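EmGH1 (Erythrobacter marinus, PDB 5Z87) probably hydrolyses beta-glucosidic bonds at the non-reducing end of glucosides and short oligosaccharides, as a member of glycosyl hydrolase family 3. Local coordinates at residues A[144-149]-A[195-200]; A[181-186]-A[236-241]; A[245-250]-A[542-547]. All coordinates share one frame; numbering follows the deposited sequence.

Contact 1: residues A[144-149]-A[195-200]; sequences PQAMAM and ETWGED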
ATOM      1  N   PRO A 144       2.680  23.911 -19.281  1.00 21.05           N
ATOM      2  CA  PRO A 144       3.229  23.224 -18.104  1.00 22.20           C
ATOM      3  C   PRO A 144       2.608  21.837 -17.982  1.00 23.35           C
ATOM      4  O   PRO A 144       1.471  21.604 -18.393  1.00 22.57           O
ATOM      5  CB  PRO A 144       2.830  24.130 -16.933  1.00 24.28           C
ATOM      6  CG  PRO A 144       2.597  25.475 -17.542  1.00 22.75           C
ATOM      7  CD  PRO A 144       2.048  25.192 -18.911  1.00 28.90           C
ATOM      8  N   GLN A 145       3.381  20.910 -17.432  1.00 22.22           N
ATOM      9  CA  GLN A 145       2.910  19.548 -17.231  1.00 20.36           C
ATOM     10  C   GLN A 145       1.622  19.542 -16.401  1.00 21.01           C
ATOM     11  O   GLN A 145       1.274  20.520 -15.733  1.00 20.61           O
ATOM     12  CB  GLN A 145       4.013  18.717 -16.573  1.00 20.90           C
ATOM     13  CG  GLN A 145       3.714  17.230 -16.394  1.00 23.50           C
ATOM     14  CD  GLN A 145       3.353  16.531 -17.701  1.00 22.27           C
ATOM     15  OE1 GLN A 145       2.287  16.767 -18.283  1.00 24.32           O
ATOM     16  NE2 GLN A 145       4.228  15.646 -18.149  1.00 18.91           N
ATOM     17  N   ALA A 146       0.893  18.425 -16.466  1.00 18.81           N
ATOM     18  CA  ALA A 146      -0.438  18.373 -15.859  1.00 19.22           C
ATOM     19  C   ALA A 146      -0.391  18.647 -14.345  1.00 18.82           C
ATOM     20  O   ALA A 146      -1.183  19.441 -13.819  1.00 13.80           O
ATOM     21  CB  ALA A 146      -1.086  17.020 -16.172  1.00 16.48           C
ATOM     22  N   MET A 147       0.545  18.021 -13.628  1.00 18.14           N
ATOM     23  CA  MET A 147       0.632  18.273 -12.185  1.00 18.29           C
ATOM     24  C   MET A 147       1.021  19.719 -11.889  1.00 18.77           C
ATOM     25  O   MET A 147       0.508  20.319 -10.936  1.00 23.56           O
ATOM     26  CB  MET A 147       1.629  17.324 -11.522  1.00 18.68           C
ATOM     27  CG  MET A 147       1.618  17.435  -9.987  1.00 19.45           C
ATOM     28  SD  MET A 147       2.233  15.929  -9.230  1.00 27.11           S
ATOM     29  CE  MET A 147       0.758  14.910  -9.162  1.00 15.95           C
ATOM     30  N   ALA A 148       1.920  20.299 -12.689  1.00 17.25           N
ATOM     31  CA  ALA A 148       2.224  21.722 -12.544  1.00 18.89           C
ATOM     32  C   ALA A 148       0.965  22.563 -12.682  1.00 18.20           C
ATOM     33  O   ALA A 148       0.668  23.415 -11.833  1.00 22.82           O
ATOM     34  CB  ALA A 148       3.265  22.149 -13.581  1.00 19.95           C
ATOM     35  N   MET A 149       0.195  22.321 -13.738  1.00 19.97           N
ATOM     36  CA  MET A 149      -1.002  23.125 -13.962  1.00 19.48           C
ATOM     37  C   MET A 149      -2.020  22.929 -12.853  1.00 21.69           C
ATOM     38  O   MET A 149      -2.811  23.841 -12.565  1.00 23.75           O
ATOM     39  CB  MET A 149      -1.617  22.788 -15.315  1.00 19.18           C
ATOM     40  CG  MET A 149      -0.773  23.233 -16.513  1.00 22.41           C
ATOM     41  SD  MET A 149      -1.773  23.235 -18.016  1.00 25.83           S
ATOM     42  CE  MET A 149      -1.725  21.517 -18.486  1.00 16.47           C
ATOM     43  N   GLU A 195       1.643  13.122 -14.764  1.00 17.48           N
ATOM     44  CA  GLU A 195       0.549  13.185 -15.722  1.00 19.69           C
ATOM     45  C   GLU A 195      -0.800  13.450 -15.074  1.00 24.99           C
ATOM     46  O   GLU A 195      -1.762  13.734 -15.807  1.00 20.01           O
ATOM     47  CB  GLU A 195       0.439  11.885 -16.506  1.00 16.85           C
ATOM     48  CG  GLU A 195       1.712  11.415 -17.119  1.00 20.77           C
ATOM     49  CD  GLU A 195       1.472  10.164 -17.937  1.00 29.46           C
ATOM     50  OE1 GLU A 195       2.458   9.443 -18.218  1.00 25.24           O
ATOM     51  OE2 GLU A 195       0.281   9.908 -18.269  1.00 21.90           O
ATOM     52  N   THR A 196      -0.896  13.351 -13.743  1.00 18.41           N
ATOM     53  CA  THR A 196      -2.159  13.468 -13.036  1.00 16.59           C
ATOM     54  C   THR A 196      -2.322  14.868 -12.475  1.00 17.96           C
ATOM     55  O   THR A 196      -1.389  15.667 -12.447  1.00 19.90           O
ATOM     56  CB  THR A 196      -2.253  12.459 -11.885  1.00 20.49           C
ATOM     57  OG1 THR A 196      -1.411  12.895 -10.798  1.00 14.05           O
ATOM     58  CG2 THR A 196      -1.863  11.092 -12.350  1.00  9.85           C
ATOM     59  N   TRP A 197      -3.526  15.135 -11.977  1.00 16.80           N
ATOM     60  CA  TRP A 197      -3.853  16.395 -11.330  1.00 17.19           C
ATOM     61  C   TRP A 197      -3.847  16.281  -9.809  1.00 15.69           C
ATOM     62  O   TRP A 197      -4.472  17.088  -9.119  1.00 20.73           O
ATOM     63  CB  TRP A 197      -5.191  16.910 -11.870  1.00 15.23           C
ATOM     64  CG  TRP A 197      -5.030  17.247 -13.348  1.00 19.65           C
ATOM     65  CD1 TRP A 197      -4.911  16.357 -14.376  1.00 14.80           C
ATOM     66  CD2 TRP A 197      -4.864  18.552 -13.933  1.00 21.00           C
ATOM     67  NE1 TRP A 197      -4.715  17.020 -15.562  1.00 18.65           N
ATOM     68  CE2 TRP A 197      -4.694  18.369 -15.321  1.00 21.90           C
ATOM     69  CE3 TRP A 197      -4.878  19.860 -13.420  1.00 19.54           C
ATOM     70  CZ2 TRP A 197      -4.529  19.446 -16.206  1.00 20.71           C
ATOM     71  CZ3 TRP A 197      -4.726  20.923 -14.301  1.00 21.25           C
ATOM     72  CH2 TRP A 197      -4.550  20.708 -15.677  1.00 20.54           C
ATOM     73  N   GLY A 198      -3.136  15.311  -9.272  1.00 21.30           N
ATOM     74  CA  GLY A 198      -2.908  15.272  -7.848  1.00 20.95           C
ATOM     75  C   GLY A 198      -3.649  14.143  -7.169  1.00 18.98           C
ATOM     76  O   GLY A 198      -4.099  13.181  -7.797  1.00 16.06           O
ATOM     77  N   GLU A 199      -3.779  14.279  -5.849  1.00 16.33           N
ATOM     78  CA  GLU A 199      -4.397  13.264  -5.013  1.00 20.04           C
ATOM     79  C   GLU A 199      -5.870  13.534  -4.708  1.00 15.07           C
ATOM     80  O   GLU A 199      -6.557  12.636  -4.213  1.00 16.59           O
ATOM     81  CB  GLU A 199      -3.619  13.144  -3.685  1.00 16.87           C
ATOM     82  CG  GLU A 199      -3.831  14.310  -2.699  1.00 15.00           C
ATOM     83  CD  GLU A 199      -2.885  14.265  -1.483  1.00 18.81           C
ATOM     84  OE1 GLU A 199      -1.736  13.791  -1.636  1.00 17.12           O
ATOM     85  OE2 GLU A 199      -3.291  14.714  -0.382  1.00 16.82           O
ATOM     86  N   ASP A 200      -6.357  14.720  -4.952  1.00 13.74           N
ATOM     87  CA  ASP A 200      -7.684  15.029  -4.418  1.00 24.53           C
ATOM     88  C   ASP A 200      -8.776  14.741  -5.445  1.00 20.38           C
ATOM     89  O   ASP A 200      -8.687  15.219  -6.582  1.00 18.38           O
ATOM     90  CB  ASP A 200      -7.777  16.482  -4.006  1.00 16.33           C
ATOM     91  CG  ASP A 200      -9.147  16.832  -3.488  1.00 21.17           C
ATOM     92  OD1 ASP A 200      -9.587  16.185  -2.516  1.00 20.92           O
ATOM     93  OD2 ASP A 200      -9.786  17.737  -4.054  1.00 19.93           O
TER

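Contact 2: residues A[181-186]-A[236-241]; sequences NIDICT and AGYGQG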
ATOM      1  N   ASN A 181      -5.375  12.332 -18.641  1.00 23.89           N
ATOM      2  CA  ASN A 181      -5.121  11.357 -17.591  1.00 19.09           C
ATOM      3  C   ASN A 181      -5.817  11.865 -16.339  1.00 22.35           C
ATOM      4  O   ASN A 181      -5.452  12.915 -15.803  1.00 19.65           O
ATOM      5  CB  ASN A 181      -3.614  11.209 -17.398  1.00 20.65           C
ATOM      6  CG  ASN A 181      -3.237  10.255 -16.260  1.00 21.63           C
ATOM      7  OD1 ASN A 181      -3.825  10.273 -15.173  1.00 23.81           O
ATOM      8  ND2 ASN A 181      -2.223   9.430 -16.509  1.00 23.73           N
ATOM      9  N   ILE A 182      -6.832  11.145 -15.871  1.00 18.09           N
ATOM     10  CA  ILE A 182      -7.529  11.597 -14.681  1.00 13.87           C
ATOM     11  C   ILE A 182      -7.425  10.534 -13.593  1.00 21.05           C
ATOM     12  O   ILE A 182      -8.349  10.347 -12.796  1.00 16.21           O
ATOM     13  CB  ILE A 182      -8.985  11.965 -14.992  1.00 17.93           C
ATOM     14  CG1 ILE A 182      -9.726  10.804 -15.656  1.00 15.00           C
ATOM     15  CG2 ILE A 182      -9.000  13.182 -15.905  1.00 15.51           C
ATOM     16  CD1 ILE A 182     -11.185  11.153 -16.007  1.00 17.96           C
ATOM     17  N   ASP A 183      -6.285   9.847 -13.553  1.00 17.99           N
ATOM     18  CA  ASP A 183      -5.948   8.986 -12.429  1.00 16.94           C
ATOM     19  C   ASP A 183      -5.693   9.827 -11.179  1.00 21.18           C
ATOM     20  O   ASP A 183      -5.486  11.042 -11.242  1.00 18.86           O
ATOM     21  CB  ASP A 183      -4.712   8.138 -12.756  1.00 19.48           C
ATOM     22  CG  ASP A 183      -4.915   7.258 -13.997  1.00 26.97           C
ATOM     23  OD1 ASP A 183      -5.995   6.626 -14.095  1.00 26.60           O
ATOM     24  OD2 ASP A 183      -4.015   7.205 -14.873  1.00 20.87           O
ATOM     25  N   ILE A 184      -5.714   9.161 -10.029  1.00 21.72           N
ATOM     26  CA  ILE A 184      -5.499   9.793  -8.733  1.00 17.53           C
ATOM     27  C   ILE A 184      -4.091   9.448  -8.286  1.00 18.51           C
ATOM     28  O   ILE A 184      -3.720   8.268  -8.247  1.00 16.52           O
ATOM     29  CB  ILE A 184      -6.532   9.306  -7.703  1.00 18.35           C
ATOM     30  CG1 ILE A 184      -7.939   9.316  -8.313  1.00 18.05           C
ATOM     31  CG2 ILE A 184      -6.460  10.121  -6.413  1.00 20.22           C
ATOM     32  CD1 ILE A 184      -8.455  10.715  -8.650  1.00 18.78           C
ATOM     33  N   CYS A 185      -3.299  10.469  -7.954  1.00 24.03           N
ATOM     34  CA  CYS A 185      -1.921  10.249  -7.509  1.00 20.58           C
ATOM     35  C   CYS A 185      -1.930  10.048  -6.002  1.00 15.66           C
ATOM     36  O   CYS A 185      -1.834  11.000  -5.234  1.00 20.84           O
ATOM     37  CB  CYS A 185      -1.013  11.417  -7.889  1.00 16.65           C
ATOM     38  SG  CYS A 185       0.738  11.120  -7.361  1.00 20.34           S
ATOM     39  N   THR A 186      -2.056   8.795  -5.566  1.00 22.19           N
ATOM     40  CA  THR A 186      -1.921   8.450  -4.155  1.00 17.79           C
ATOM     41  C   THR A 186      -0.536   7.913  -3.809  1.00 20.13           C
ATOM     42  O   THR A 186      -0.238   7.714  -2.628  1.00 24.57           O
ATOM     43  CB  THR A 186      -2.968   7.401  -3.748  1.00 17.77           C
ATOM     44  OG1 THR A 186      -2.786   6.223  -4.547  1.00 18.63           O
ATOM     45  CG2 THR A 186      -4.383   7.938  -3.932  1.00 14.00           C
ATOM     46  N   ALA A 236      -9.866   1.787 -14.445  1.00 17.27           N
ATOM     47  CA  ALA A 236      -9.939   2.805 -13.396  1.00 19.56           C
ATOM     48  C   ALA A 236      -9.061   2.308 -12.253  1.00 23.41           C
ATOM     49  O   ALA A 236      -9.011   1.099 -12.003  1.00 25.77           O
ATOM     50  CB  ALA A 236     -11.376   3.022 -12.912  1.00 19.06           C
ATOM     51  N   GLY A 237      -8.374   3.220 -11.564  1.00 19.68           N
ATOM     52  CA  GLY A 237      -7.483   2.863 -10.471  1.00 19.88           C
ATOM     53  C   GLY A 237      -6.029   2.676 -10.853  1.00 21.83           C
ATOM     54  O   GLY A 237      -5.256   2.142 -10.051  1.00 17.77           O
ATOM     55  N   TYR A 238      -5.632   3.103 -12.049  1.00 15.28           N
ATOM     56  CA  TYR A 238      -4.279   2.850 -12.524  1.00 14.06           C
ATOM     57  C   TYR A 238      -3.228   3.475 -11.604  1.00 15.28           C
ATOM     58  O   TYR A 238      -2.138   2.913 -11.435  1.00 19.01           O
ATOM     59  CB  TYR A 238      -4.187   3.360 -13.961  1.00 14.32           C
ATOM     60  CG  TYR A 238      -2.878   3.188 -14.686  1.00 17.49           C
ATOM     61  CD1 TYR A 238      -2.135   2.019 -14.583  1.00 18.44           C
ATOM     62  CD2 TYR A 238      -2.418   4.194 -15.539  1.00 16.99           C
ATOM     63  CE1 TYR A 238      -0.930   1.875 -15.285  1.00 21.88           C
ATOM     64  CE2 TYR A 238      -1.241   4.060 -16.241  1.00 18.20           C
ATOM     65  CZ  TYR A 238      -0.492   2.909 -16.110  1.00 19.73           C
ATOM     66  OH  TYR A 238       0.689   2.806 -16.813  1.00 21.77           O
ATOM     67  N   GLY A 239      -3.558   4.588 -10.943  1.00 17.21           N
ATOM     68  CA  GLY A 239      -2.606   5.266 -10.080  1.00 16.38           C
ATOM     69  C   GLY A 239      -2.326   4.568  -8.759  1.00 24.93           C
ATOM     70  O   GLY A 239      -1.342   4.912  -8.089  1.00 20.39           O
ATOM     71  N   GLN A 240      -3.151   3.591  -8.373  1.00 17.18           N
ATOM     72  CA  GLN A 240      -3.040   2.968  -7.060  1.00 20.05           C
ATOM     73  C   GLN A 240      -2.192   1.702  -7.083  1.00 16.16           C
ATOM     74  O   GLN A 240      -2.201   0.952  -6.102  1.00 16.64           O
ATOM     75  CB  GLN A 240      -4.440   2.670  -6.490  1.00 12.54           C
ATOM     76  CG  GLN A 240      -5.212   3.909  -6.019  1.00 14.20           C
ATOM     77  CD  GLN A 240      -5.418   4.950  -7.139  1.00 18.92           C
ATOM     78  OE1 GLN A 240      -6.128   4.697  -8.103  1.00 18.05           O
ATOM     79  NE2 GLN A 240      -4.784   6.120  -7.005  1.00 17.97           N
ATOM     80  N   GLY A 241      -1.465   1.445  -8.174  1.00 15.33           N
ATOM     81  CA  GLY A 241      -0.651   0.241  -8.243  1.00 16.28           C
ATOM     82  C   GLY A 241       0.285   0.097  -7.054  1.00 18.28           C
ATOM     83  O   GLY A 241       0.885   1.087  -6.613  1.00 20.49           O
TER
HETATM   84  O   HOH W   1      -7.734   5.875 -12.301  1.00 15.85           O
HETATM   85  O   HOH W   2      -5.838   6.063 -10.286  1.00 13.50           O

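Contact 3: residues A[245-250]-A[542-547]; sequences RNFAPS and AYFAGD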
ATOM      1  N   ARG A 245       4.642   0.882  -8.538  1.00 14.64           N
ATOM      2  CA  ARG A 245       5.224   0.209  -9.678  1.00 20.38           C
ATOM      3  C   ARG A 245       4.218   0.182 -10.823  1.00 22.44           C
ATOM      4  O   ARG A 245       3.064  -0.231 -10.638  1.00 21.45           O
ATOM      5  CB  ARG A 245       5.662  -1.194  -9.276  1.00 18.28           C
ATOM      6  CG  ARG A 245       6.651  -1.166  -8.110  1.00 20.76           C
ATOM      7  CD  ARG A 245       7.235  -2.560  -7.832  1.00 14.40           C
ATOM      8  NE  ARG A 245       6.273  -3.466  -7.199  1.00 18.59           N
ATOM      9  CZ  ARG A 245       6.268  -3.774  -5.898  1.00 16.80           C
ATOM     10  NH1 ARG A 245       7.156  -3.224  -5.093  1.00 16.23           N
ATOM     11  NH2 ARG A 245       5.371  -4.628  -5.398  1.00 17.34           N
ATOM     12  N   ASN A 246       4.650   0.661 -11.987  1.00 17.79           N
ATOM     13  CA  ASN A 246       3.793   0.676 -13.161  1.00 22.56           C
ATOM     14  C   ASN A 246       3.363  -0.744 -13.503  1.00 17.73           C
ATOM     15  O   ASN A 246       4.168  -1.675 -13.461  1.00 22.59           O
ATOM     16  CB  ASN A 246       4.540   1.313 -14.334  1.00 22.55           C
ATOM     17  CG  ASN A 246       3.607   1.871 -15.398  1.00 21.16           C
ATOM     18  OD1 ASN A 246       2.569   2.450 -15.089  1.00 21.03           O
ATOM     19  ND2 ASN A 246       3.984   1.697 -16.662  1.00 19.68           N
ATOM     20  N   PHE A 247       2.075  -0.911 -13.809  1.00 20.72           N
ATOM     21  CA  PHE A 247       1.390  -2.155 -14.163  1.00 21.20           C
ATOM     22  C   PHE A 247       0.931  -2.963 -12.935  1.00 26.27           C
ATOM     23  O   PHE A 247       0.173  -3.911 -13.108  1.00 20.36           O
ATOM     24  CB  PHE A 247       2.223  -3.104 -15.050  1.00 22.13           C
ATOM     25  CG  PHE A 247       2.382  -2.651 -16.474  1.00 23.49           C
ATOM     26  CD1 PHE A 247       3.440  -1.812 -16.839  1.00 22.56           C
ATOM     27  CD2 PHE A 247       1.512  -3.109 -17.464  1.00 20.88           C
ATOM     28  CE1 PHE A 247       3.609  -1.405 -18.156  1.00 21.46           C
ATOM     29  CE2 PHE A 247       1.661  -2.711 -18.784  1.00 20.62           C
ATOM     30  CZ  PHE A 247       2.710  -1.851 -19.136  1.00 27.22           C
ATOM     31  N   ALA A 248       1.373  -2.640 -11.713  1.00 19.00           N
ATOM     32  CA  ALA A 248       1.110  -3.513 -10.572  1.00 18.63           C
ATOM     33  C   ALA A 248      -0.352  -3.404 -10.137  1.00 22.20           C
ATOM     34  O   ALA A 248      -1.006  -2.384 -10.364  1.00 18.65           O
ATOM     35  CB  ALA A 248       2.040  -3.180  -9.397  1.00 11.99           C
ATOM     36  N   PRO A 249      -0.881  -4.444  -9.494  1.00 19.50           N
ATOM     37  CA  PRO A 249      -2.291  -4.423  -9.105  1.00 15.20           C
ATOM     38  C   PRO A 249      -2.591  -3.280  -8.162  1.00 16.43           C
ATOM     39  O   PRO A 249      -1.728  -2.785  -7.434  1.00 20.55           O
ATOM     40  CB  PRO A 249      -2.497  -5.776  -8.410  1.00 16.07           C
ATOM     41  CG  PRO A 249      -1.441  -6.660  -9.011  1.00 17.31           C
ATOM     42  CD  PRO A 249      -0.243  -5.730  -9.162  1.00 17.47           C
ATOM     43  N   SER A 250      -3.851  -2.878  -8.178  1.00 14.01           N
ATOM     44  CA  SER A 250      -4.397  -1.912  -7.242  1.00 18.95           C
ATOM     45  C   SER A 250      -5.359  -2.637  -6.315  1.00 22.06           C
ATOM     46  O   SER A 250      -6.037  -3.587  -6.730  1.00 18.56           O
ATOM     47  CB  SER A 250      -5.126  -0.785  -7.973  1.00 15.56           C
ATOM     48  OG  SER A 250      -4.251  -0.182  -8.906  1.00 17.00           O
ATOM     49  N   ALA A 542       7.242   3.533 -17.079  1.00 24.09           N
ATOM     50  CA  ALA A 542       7.983   2.282 -17.254  1.00 24.46           C
ATOM     51  C   ALA A 542       7.282   1.448 -18.318  1.00 29.68           C
ATOM     52  O   ALA A 542       6.218   0.875 -18.056  1.00 27.82           O
ATOM     53  CB  ALA A 542       8.073   1.512 -15.935  1.00 22.77           C
ATOM     54  N   TYR A 543       7.870   1.367 -19.512  1.00 23.08           N
ATOM     55  CA  TYR A 543       7.186   0.686 -20.598  1.00 25.68           C
ATOM     56  C   TYR A 543       7.197  -0.829 -20.398  1.00 27.29           C
ATOM     57  O   TYR A 543       7.934  -1.389 -19.574  1.00 22.55           O
ATOM     58  CB  TYR A 543       7.802   1.054 -21.948  1.00 27.78           C
ATOM     59  CG  TYR A 543       7.989   2.548 -22.137  1.00 37.68           C
ATOM     60  CD1 TYR A 543       9.241   3.134 -21.992  1.00 39.26           C
ATOM     61  CD2 TYR A 543       6.911   3.375 -22.447  1.00 41.41           C
ATOM     62  CE1 TYR A 543       9.420   4.503 -22.152  1.00 46.48           C
ATOM     63  CE2 TYR A 543       7.080   4.748 -22.617  1.00 36.79           C
ATOM     64  CZ  TYR A 543       8.340   5.304 -22.463  1.00 47.84           C
ATOM     65  OH  TYR A 543       8.535   6.659 -22.618  1.00 62.90           O
ATOM     66  N   PHE A 544       6.343  -1.487 -21.183  1.00 22.43           N
ATOM     67  CA  PHE A 544       6.171  -2.933 -21.107  1.00 22.45           C
ATOM     68  C   PHE A 544       7.447  -3.680 -21.504  1.00 24.58           C
ATOM     69  O   PHE A 544       7.831  -4.666 -20.854  1.00 17.83           O
ATOM     70  CB  PHE A 544       4.984  -3.331 -22.008  1.00 18.10           C
ATOM     71  CG  PHE A 544       4.686  -4.808 -22.026  1.00 23.81           C
ATOM     72  CD1 PHE A 544       3.836  -5.365 -21.082  1.00 17.58           C
ATOM     73  CD2 PHE A 544       5.246  -5.635 -22.993  1.00 19.35           C
ATOM     74  CE1 PHE A 544       3.559  -6.726 -21.086  1.00 21.18           C
ATOM     75  CE2 PHE A 544       4.974  -6.993 -23.006  1.00 24.85           C
ATOM     76  CZ  PHE A 544       4.126  -7.543 -22.047  1.00 21.79           C
ATOM     77  N   ALA A 545       8.114  -3.230 -22.568  1.00 24.53           N
ATOM     78  CA  ALA A 545       9.208  -4.003 -23.148  1.00 33.89           C
ATOM     79  C   ALA A 545      10.450  -3.965 -22.269  1.00 24.32           C
ATOM     80  O   ALA A 545      10.690  -3.005 -21.534  1.00 25.51           O
ATOM     81  CB  ALA A 545       9.567  -3.486 -24.545  1.00 26.44           C
ATOM     82  N   GLY A 546      11.248  -5.030 -22.373  1.00 23.71           N
ATOM     83  CA  GLY A 546      12.552  -5.088 -21.735  1.00 24.06           C
ATOM     84  C   GLY A 546      12.464  -4.886 -20.238  1.00 29.84           C
ATOM     85  O   GLY A 546      11.577  -5.421 -19.564  1.00 32.24           O
ATOM     86  N   ASP A 547      13.389  -4.082 -19.712  1.00 30.84           N
ATOM     87  CA  ASP A 547      13.450  -3.743 -18.293  1.00 28.14           C
ATOM     88  C   ASP A 547      13.338  -2.232 -18.127  1.00 28.33           C
ATOM     89  O   ASP A 547      14.145  -1.612 -17.431  1.00 27.43           O
ATOM     90  CB  ASP A 547      14.752  -4.272 -17.674  1.00 31.58           C
ATOM     91  CG  ASP A 547      14.791  -4.136 -16.150  1.00 32.66           C
ATOM     92  OD1 ASP A 547      13.725  -4.156 -15.496  1.00 34.83           O
ATOM     93  OD2 ASP A 547      15.904  -4.001 -15.608  1.00 25.92           O
TER

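Contact 1: residues A[144-149]-A[195-200]
Ala146 touches Glu195, with their CA atoms 5.3 Å apart, and the nearest CA pair is Met147 and Trp197 at 4.9 Å. The first turn of helix 146-150 lies here against the loop that leads to helix 201-216. Both belong to the TIM-barrel-like N-terminal domain of the family 3 enzymes, in the connections that follow strands 126-129 and 176-177. Gln145 is the N-cap residue of the short helix. Its OE1 takes the N-H of Ala146 on a lone pair in the carbonyl plane, and its NE2 goes to Glu194 and Gly451. The two segments hold each other by packing, and Met147 N sits 3.3 Å from Thr196 O at a poor angle. Ala146 CB touches the carbonyl O of Glu195 and, over the indole, Trp197 NE1 (3.7 Å). The carbonyl O of Ala146 stands 3.6 Å above one face of the indole, offset toward the rim. Met149 reaches the far end of the same ring, where its CB touches Trp197 CH2 at 3.6 Å. Val158 of helix 155-171 and Val204, Ser207 and Ile211 of helix 201-216 also pack on this indole. An alanine in place of Trp197 would probably leave Ala146 and Met149 without their apolar partner and open a gap between these helices. The carboxylate of Glu195 forms a salt bridge with Arg192 and a hydrogen bond with Asn181. Met147 and Thr196 run side by side. With CG anti to the backbone N (chi1 -173°) and a bend at chi3, the Met147 chain brings its methyl to the loop. There CE lies 3.4 Å from Thr196 OG1, a hydroxyl also bonded to Ser193 O, and 3.9 Å from Gly198 CA.

Contact 2: residues A[181-186]-A[236-241]
Gln240 reaches across to Ile184 and Thr186 with its side-chain amide, and its path explains most of this contact. From CB the chain turns sharply at chi2 (58°), which folds the amide back over the other loop. CG passes 3.7 Å from Thr186 OG1. Beyond it, CD carries the two polar ends to different partners. NE2 donates to the carbonyl O of Ile184 at 2.7 Å, a bent bond in which the nitrogen stands above the carbonyl plane. NE2 also donates to Thr186 OG1 at 3.2 Å, and this bond is nearly straight (167°). Both acceptors lie close to the plane of the amide, so together they fix its rotation. OE1 accepts from a water at 2.6 Å. The same water accepts from the backbone N of Ile184 and of Gly239, and so bridges the two loops. Gly239 lies against Ile184 O, where a side chain on its CA would clash. Asp183 makes the second part of the contact. Its carboxylate crosses Tyr238 obliquely, with the planes 75° apart, and OD2 meets the ring edge at CD2, 3.5 Å away. The main partner of OD2 is His234 ND1, at the end of strand 229-235. OD1 is hydrogen-bonded to a second water, which accepts from Gly237 N at 2.8 Å. Earlier in the loop, Asn181 OD1 accepts from Asp183 N and closes an Asx turn. The Tyr238 hydroxyl is bonded to Arg192. Since His234 and Arg192 both line the pocket that holds a dithiothreitol molecule, Asp183 and Tyr238 probably act as second-shell residues that position them. The two segments are the loops that follow adjacent parallel strands 176-177 and 229-235, and in TIM-barrel domains the loops at that end of the strands line the active-site pocket.

Contact 3: residues A[245-250]-A[542-547]
The phenyl ring of Phe247 points its edge at the other loop. The carbonyl O of Ala542 lies at that edge, in the ring plane, 3.5 Å from CE1. His281, a residue of the ligand pocket, stacks on the ring. The side chains of Phe247 and Phe544 cross at about a right angle. CE2 of Phe247 comes 4.1 Å from CD1 of Phe544, near the plane of the Phe544 ring and at its edge. The other touch is Phe247 CZ on Phe544 CB at 4.0 Å. Phe544 also makes a cation-pi contact with Arg319.

The amide of Asn246 provides the one hydrogen bond between the segments. Its CG is anti to the backbone N (chi1 -157°), which turns ND2 toward Ala542 O. ND2 of Asn246 donates to Ala542 O at 2.8 Å, and the acceptor lies close to the amide plane. The donor is tilted 30° from the carbonyl plane of Ala542. Nearer the backbone, the CB atoms of Asn246 and Ala542 touch at 3.9 Å. The other end, OD1, accepts from Trp190 NE1, so the amide is held at both ends. Residues 245-248 form a type II beta turn, with Asn246 and Phe247 at its corners.

Arg245 turns to the second subunit, where it bonds to Gly646 O, Tyr651 OH and Pro637 O. Arg649 of that subunit bonds to Tyr543 O and Gly546 O. One carbonyl, Ala542 O, thus accepts the N-H of Asn246 and lies against the edge of the Phe247 ring, which implies a small polar join bordered by apolar surface between the N-terminal and C-terminal domains, at the interface with the second subunit.

In the fold
Contacts 1 and 2 lie within the N-terminal domain, and their segments alternate along the chain. Contact 3 follows them and joins that domain to the C-terminal one. The centres of contacts 1 and 2 are 12 Å apart, and those of contacts 2 and 3 are 14 Å apart. Contacts 1 and 3 are 21 Å apart between centres and do not touch. Residues 181-186 and 195-200 share the connection between strand 176-177 and helix 201-216. Residues 236-241 and 245-250 share the next one, after strand 229-235. Contact 2 therefore links neighbouring loops of the parallel sheet and connects the other two contacts, in a series that runs from near the chain centre out to the subunit interface.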